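Long-range contact in amphiphysin (Drosophila melanogaster, PDB 1URU), which probably binds and senses curved membranes in endocytosis through its crescent-shaped, dimeric BAR domain: residues I38-Q49 with L189-R200. Residues are numbered along the deposited sequence; the frame is centred on the assembly and turned at random.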
loop_
_atom_site.group_PDB
_atom_site.type_symbol
_atom_site.label_atom_id
_atom_site.label_comp_id
_atom_site.label_asym_id
_atom_site.label_seq_id
_atom_site.Cartn_x
_atom_site.Cartn_y
_atom_site.Cartn_z
ATOM N N ILE A 38 -24.821 -18.140 34.308
ATOM C CA ILE A 38 -23.496 -18.545 33.818
ATOM C C ILE A 38 -23.510 -18.710 32.305
ATOM O O ILE A 38 -22.554 -18.355 31.644
ATOM C CB ILE A 38 -23.040 -19.882 34.508
ATOM C CG1 ILE A 38 -22.459 -19.599 35.888
ATOM C CG2 ILE A 38 -22.034 -20.673 33.667
ATOM C CD1 ILE A 38 -22.761 -20.676 36.906
ATOM N N PHE A 39 -24.579 -19.289 31.762
ATOM C CA PHE A 39 -24.665 -19.547 30.328
ATOM C C PHE A 39 -24.683 -18.218 29.599
ATOM O O PHE A 39 -24.016 -18.062 28.586
ATOM C CB PHE A 39 -25.941 -20.330 29.999
ATOM C CG PHE A 39 -26.079 -20.700 28.550
ATOM C CD1 PHE A 39 -25.693 -21.951 28.104
ATOM C CD2 PHE A 39 -26.625 -19.806 27.639
ATOM C CE1 PHE A 39 -25.824 -22.300 26.769
ATOM C CE2 PHE A 39 -26.761 -20.146 26.292
ATOM C CZ PHE A 39 -26.352 -21.390 25.859
ATOM N N ASP A 40 -25.463 -17.272 30.127
ATOM C CA ASP A 40 -25.590 -15.945 29.557
ATOM C C ASP A 40 -24.257 -15.261 29.480
ATOM O O ASP A 40 -23.969 -14.610 28.505
ATOM C CB ASP A 40 -26.511 -15.085 30.410
ATOM C CG ASP A 40 -27.916 -15.041 29.874
ATOM O OD1 ASP A 40 -28.259 -13.997 29.257
ATOM O OD2 ASP A 40 -28.729 -15.987 30.008
ATOM N N ASP A 41 -23.460 -15.383 30.534
ATOM C CA ASP A 41 -22.145 -14.769 30.570
ATOM C C ASP A 41 -21.264 -15.375 29.497
ATOM O O ASP A 41 -20.493 -14.659 28.867
ATOM C CB ASP A 41 -21.492 -14.919 31.944
ATOM C CG ASP A 41 -22.068 -13.964 32.981
ATOM O OD1 ASP A 41 -22.936 -13.143 32.645
ATOM O OD2 ASP A 41 -21.733 -13.981 34.180
ATOM N N HIS A 42 -21.387 -16.683 29.292
ATOM C CA HIS A 42 -20.677 -17.374 28.212
ATOM C C HIS A 42 -21.075 -16.845 26.842
ATOM O O HIS A 42 -20.247 -16.760 25.938
ATOM C CB HIS A 42 -20.963 -18.867 28.227
ATOM C CG HIS A 42 -20.273 -19.616 29.316
ATOM N ND1 HIS A 42 -18.903 -19.699 29.409
ATOM C CD2 HIS A 42 -20.766 -20.333 30.351
ATOM C CE1 HIS A 42 -18.581 -20.438 30.457
ATOM N NE2 HIS A 42 -19.695 -20.835 31.046
ATOM N N LEU A 43 -22.353 -16.514 26.700
ATOM C CA LEU A 43 -22.863 -15.887 25.492
ATOM C C LEU A 43 -22.274 -14.517 25.232
ATOM O O LEU A 43 -21.992 -14.205 24.094
ATOM C CB LEU A 43 -24.384 -15.728 25.573
ATOM C CG LEU A 43 -25.250 -16.956 25.351
ATOM C CD1 LEU A 43 -26.688 -16.497 25.123
ATOM C CD2 LEU A 43 -24.768 -17.775 24.170
ATOM N N ASN A 44 -22.125 -13.687 26.269
ATOM C CA ASN A 44 -21.620 -12.334 26.083
ATOM C C ASN A 44 -20.209 -12.410 25.608
ATOM O O ASN A 44 -19.805 -11.633 24.762
ATOM C CB ASN A 44 -21.674 -11.509 27.358
ATOM C CG ASN A 44 -23.089 -11.153 27.758
ATOM O OD1 ASN A 44 -24.069 -11.543 27.102
ATOM N ND2 ASN A 44 -23.209 -10.429 28.866
ATOM N N ASN A 45 -19.478 -13.372 26.153
ATOM C CA ASN A 45 -18.081 -13.602 25.824
ATOM C C ASN A 45 -17.908 -14.097 24.409
ATOM O O ASN A 45 -16.903 -13.838 23.803
ATOM C CB ASN A 45 -17.483 -14.657 26.757
ATOM C CG ASN A 45 -17.197 -14.130 28.149
ATOM O OD1 ASN A 45 -17.325 -12.930 28.427
ATOM N ND2 ASN A 45 -16.818 -15.043 29.047
ATOM N N PHE A 46 -18.887 -14.827 23.902
ATOM C CA PHE A 46 -18.787 -15.475 22.607
ATOM C C PHE A 46 -19.148 -14.481 21.508
ATOM O O PHE A 46 -18.473 -14.408 20.469
ATOM C CB PHE A 46 -19.715 -16.690 22.568
ATOM C CG PHE A 46 -20.096 -17.117 21.186
ATOM C CD1 PHE A 46 -19.263 -17.923 20.445
ATOM C CD2 PHE A 46 -21.292 -16.698 20.622
ATOM C CE1 PHE A 46 -19.618 -18.312 19.175
ATOM C CE2 PHE A 46 -21.634 -17.079 19.355
ATOM C CZ PHE A 46 -20.790 -17.890 18.631
ATOM N N ASN A 47 -20.239 -13.750 21.744
ATOM C CA ASN A 47 -20.628 -12.619 20.925
ATOM C C ASN A 47 -19.470 -11.644 20.754
ATOM O O ASN A 47 -19.223 -11.174 19.651
ATOM C CB ASN A 47 -21.806 -11.882 21.564
ATOM C CG ASN A 47 -23.126 -12.606 21.404
ATOM O OD1 ASN A 47 -23.303 -13.460 20.543
ATOM N ND2 ASN A 47 -24.071 -12.251 22.248
ATOM N N ARG A 48 -18.769 -11.357 21.849
ATOM C CA ARG A 48 -17.612 -10.455 21.833
ATOM C C ARG A 48 -16.404 -11.069 21.140
ATOM O O ARG A 48 -15.630 -10.362 20.488
ATOM C CB ARG A 48 -17.203 -10.042 23.258
ATOM C CG ARG A 48 -17.923 -8.791 23.803
ATOM C CD ARG A 48 -17.689 -8.463 25.311
ATOM N NE ARG A 48 -17.063 -9.577 26.038
ATOM C CZ ARG A 48 -15.754 -9.761 26.198
ATOM N NH1 ARG A 48 -14.872 -8.892 25.706
ATOM N NH2 ARG A 48 -15.319 -10.833 26.845
ATOM N N GLN A 49 -16.232 -12.380 21.305
ATOM C CA GLN A 49 -15.131 -13.102 20.663
ATOM C C GLN A 49 -15.368 -13.098 19.148
ATOM O O GLN A 49 -14.444 -12.853 18.386
ATOM C CB GLN A 49 -15.023 -14.536 21.205
ATOM C CG GLN A 49 -13.838 -15.334 20.693
ATOM C CD GLN A 49 -13.796 -16.777 21.213
ATOM O OE1 GLN A 49 -14.745 -17.258 21.817
ATOM N NE2 GLN A 49 -12.685 -17.454 20.983
ATOM N N LEU A 189 -23.123 -27.049 25.362
ATOM C CA LEU A 189 -22.771 -25.649 25.237
ATOM C C LEU A 189 -22.066 -25.097 26.495
ATOM O O LEU A 189 -21.231 -24.175 26.416
ATOM C CB LEU A 189 -24.014 -24.819 24.887
ATOM C CG LEU A 189 -24.354 -24.573 23.387
ATOM C CD1 LEU A 189 -23.345 -25.169 22.383
ATOM C CD2 LEU A 189 -25.734 -25.043 23.063
ATOM N N HIS A 190 -22.393 -25.664 27.654
ATOM C CA HIS A 190 -21.766 -25.238 28.897
ATOM C C HIS A 190 -20.278 -25.582 28.933
ATOM O O HIS A 190 -19.522 -24.909 29.607
ATOM C CB HIS A 190 -22.511 -25.823 30.096
ATOM C CG HIS A 190 -23.507 -24.885 30.675
ATOM N ND1 HIS A 190 -23.136 -23.738 31.338
ATOM C CD2 HIS A 190 -24.859 -24.891 30.650
ATOM C CE1 HIS A 190 -24.222 -23.088 31.712
ATOM N NE2 HIS A 190 -25.281 -23.759 31.297
ATOM N N ASP A 191 -19.885 -26.621 28.206
ATOM C CA ASP A 191 -18.480 -26.974 27.996
ATOM C C ASP A 191 -17.907 -26.362 26.721
ATOM O O ASP A 191 -16.771 -25.880 26.707
ATOM C CB ASP A 191 -18.316 -28.493 27.866
ATOM C CG ASP A 191 -18.637 -29.263 29.160
ATOM O OD1 ASP A 191 -18.700 -28.672 30.272
ATOM O OD2 ASP A 191 -18.841 -30.490 29.125
ATOM N N GLU A 192 -18.675 -26.384 25.637
ATOM C CA GLU A 192 -18.116 -26.028 24.345
ATOM C C GLU A 192 -17.798 -24.531 24.249
ATOM O O GLU A 192 -16.786 -24.150 23.680
ATOM C CB GLU A 192 -19.026 -26.479 23.188
ATOM C CG GLU A 192 -18.800 -27.924 22.768
ATOM C CD GLU A 192 -19.848 -28.425 21.788
ATOM O OE1 GLU A 192 -20.256 -27.665 20.874
ATOM O OE2 GLU A 192 -20.280 -29.584 21.922
ATOM N N LEU A 193 -18.677 -23.699 24.796
ATOM C CA LEU A 193 -18.529 -22.254 24.707
ATOM C C LEU A 193 -17.280 -21.733 25.400
ATOM O O LEU A 193 -16.504 -21.047 24.769
ATOM C CB LEU A 193 -19.778 -21.534 25.242
ATOM C CG LEU A 193 -21.007 -21.629 24.343
ATOM C CD1 LEU A 193 -22.271 -21.276 25.106
ATOM C CD2 LEU A 193 -20.850 -20.750 23.090
ATOM N N PRO A 194 -17.091 -21.997 26.690
ATOM C CA PRO A 194 -15.850 -21.578 27.368
ATOM C C PRO A 194 -14.583 -22.187 26.784
ATOM O O PRO A 194 -13.550 -21.553 26.805
ATOM C CB PRO A 194 -16.047 -22.070 28.815
ATOM C CG PRO A 194 -17.123 -23.045 28.746
ATOM C CD PRO A 194 -18.019 -22.647 27.628
ATOM N N ALA A 195 -14.670 -23.425 26.334
ATOM C CA ALA A 195 -13.594 -24.086 25.624
ATOM C C ALA A 195 -13.139 -23.239 24.453
ATOM O O ALA A 195 -11.952 -23.031 24.300
ATOM C CB ALA A 195 -14.053 -25.480 25.138
ATOM N N LEU A 196 -14.092 -22.753 23.650
ATOM C CA LEU A 196 -13.830 -21.913 22.472
ATOM C C LEU A 196 -13.285 -20.554 22.851
ATOM O O LEU A 196 -12.424 -20.004 22.164
ATOM C CB LEU A 196 -15.121 -21.718 21.642
ATOM C CG LEU A 196 -15.170 -20.759 20.416
ATOM C CD1 LEU A 196 -14.055 -20.998 19.382
ATOM C CD2 LEU A 196 -16.524 -20.870 19.731
ATOM N N TYR A 197 -13.811 -20.009 23.933
ATOM C CA TYR A 197 -13.348 -18.744 24.459
ATOM C C TYR A 197 -11.885 -18.813 24.869
ATOM O O TYR A 197 -11.140 -17.860 24.679
ATOM C CB TYR A 197 -14.211 -18.325 25.656
ATOM C CG TYR A 197 -13.991 -16.897 26.055
ATOM C CD1 TYR A 197 -14.212 -15.860 25.141
ATOM C CD2 TYR A 197 -13.524 -16.570 27.322
ATOM C CE1 TYR A 197 -13.979 -14.528 25.483
ATOM C CE2 TYR A 197 -13.301 -15.238 27.683
ATOM C CZ TYR A 197 -13.528 -14.223 26.753
ATOM O OH TYR A 197 -13.306 -12.908 27.089
ATOM N N ASP A 198 -11.469 -19.942 25.424
ATOM C CA ASP A 198 -10.093 -20.083 25.877
ATOM C C ASP A 198 -9.159 -20.265 24.701
ATOM O O ASP A 198 -8.070 -19.711 24.703
ATOM C CB ASP A 198 -9.967 -21.219 26.883
ATOM C CG ASP A 198 -10.692 -20.902 28.185
ATOM O OD1 ASP A 198 -10.649 -19.704 28.588
ATOM O OD2 ASP A 198 -11.338 -21.759 28.854
ATOM N N SER A 199 -9.596 -20.987 23.675
ATOM C CA SER A 199 -8.858 -21.052 22.416
ATOM C C SER A 199 -8.399 -19.687 21.886
ATOM O O SER A 199 -7.384 -19.617 21.212
ATOM C CB SER A 199 -9.676 -21.760 21.338
ATOM O OG SER A 199 -10.797 -20.988 20.961
ATOM N N ARG A 200 -9.113 -18.608 22.219
ATOM C CA ARG A 200 -8.778 -17.256 21.724
ATOM C C ARG A 200 -7.314 -16.835 21.918
ATOM O O ARG A 200 -6.762 -16.152 21.064
ATOM C CB ARG A 200 -9.737 -16.177 22.298
ATOM C CG ARG A 200 -9.242 -15.424 23.532
ATOM C CD ARG A 200 -10.314 -14.703 24.362
ATOM N NE ARG A 200 -10.412 -15.349 25.682
ATOM C CZ ARG A 200 -10.098 -14.789 26.849
ATOM N NH1 ARG A 200 -9.713 -13.524 26.933
ATOM N NH2 ARG A 200 -10.213 -15.505 27.957
HETATM O O HOH W 1 -17.033 -18.790 23.327
#
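Q49 reaches across to the backbone of the facing helix: its NE2 donates to L196 O at 2.8 Å and 171°, nearly straight, although the position of L196 O is less certain. With CG anti to the backbone N and the chain extended beyond it, the amide enters the hole formed by L196, Y197, S199 and R200, a knob-into-hole fit. Its OE1 accepts from a water that also donates to L193 O, and NE2 is also hydrogen-bonded to Y124 OH of helix 92-156. R48 NH2 donates a weak, bent hydrogen bond to Y197 OH at 2.9 Å. The Y197 ring itself is sandwiched: N45 CB makes a CH-pi contact 3.9 Å from the ring centroid, the N45 amide lying almost parallel to the ring, while R200 NE sits over the opposite face. R200 also salt-bridges E86 of the second subunit. Helices 35-84, 92-156 and 172-239 form the three-helix coiled coil of the BAR domain; here the first and third run in the same general direction, their local axes crossing at 36° with a closest approach of 9.6 Å. L193 is buried between the helices, its CD1 against the F39 ring and its CD2 4.2 Å from F46 CG. Farther along, P194 CD lies over one face of the H42 ring, 3.9 Å from its centroid, in a second CH-pi contact. F39 turns its edge to the face of H190, T-shaped with planes at 70°.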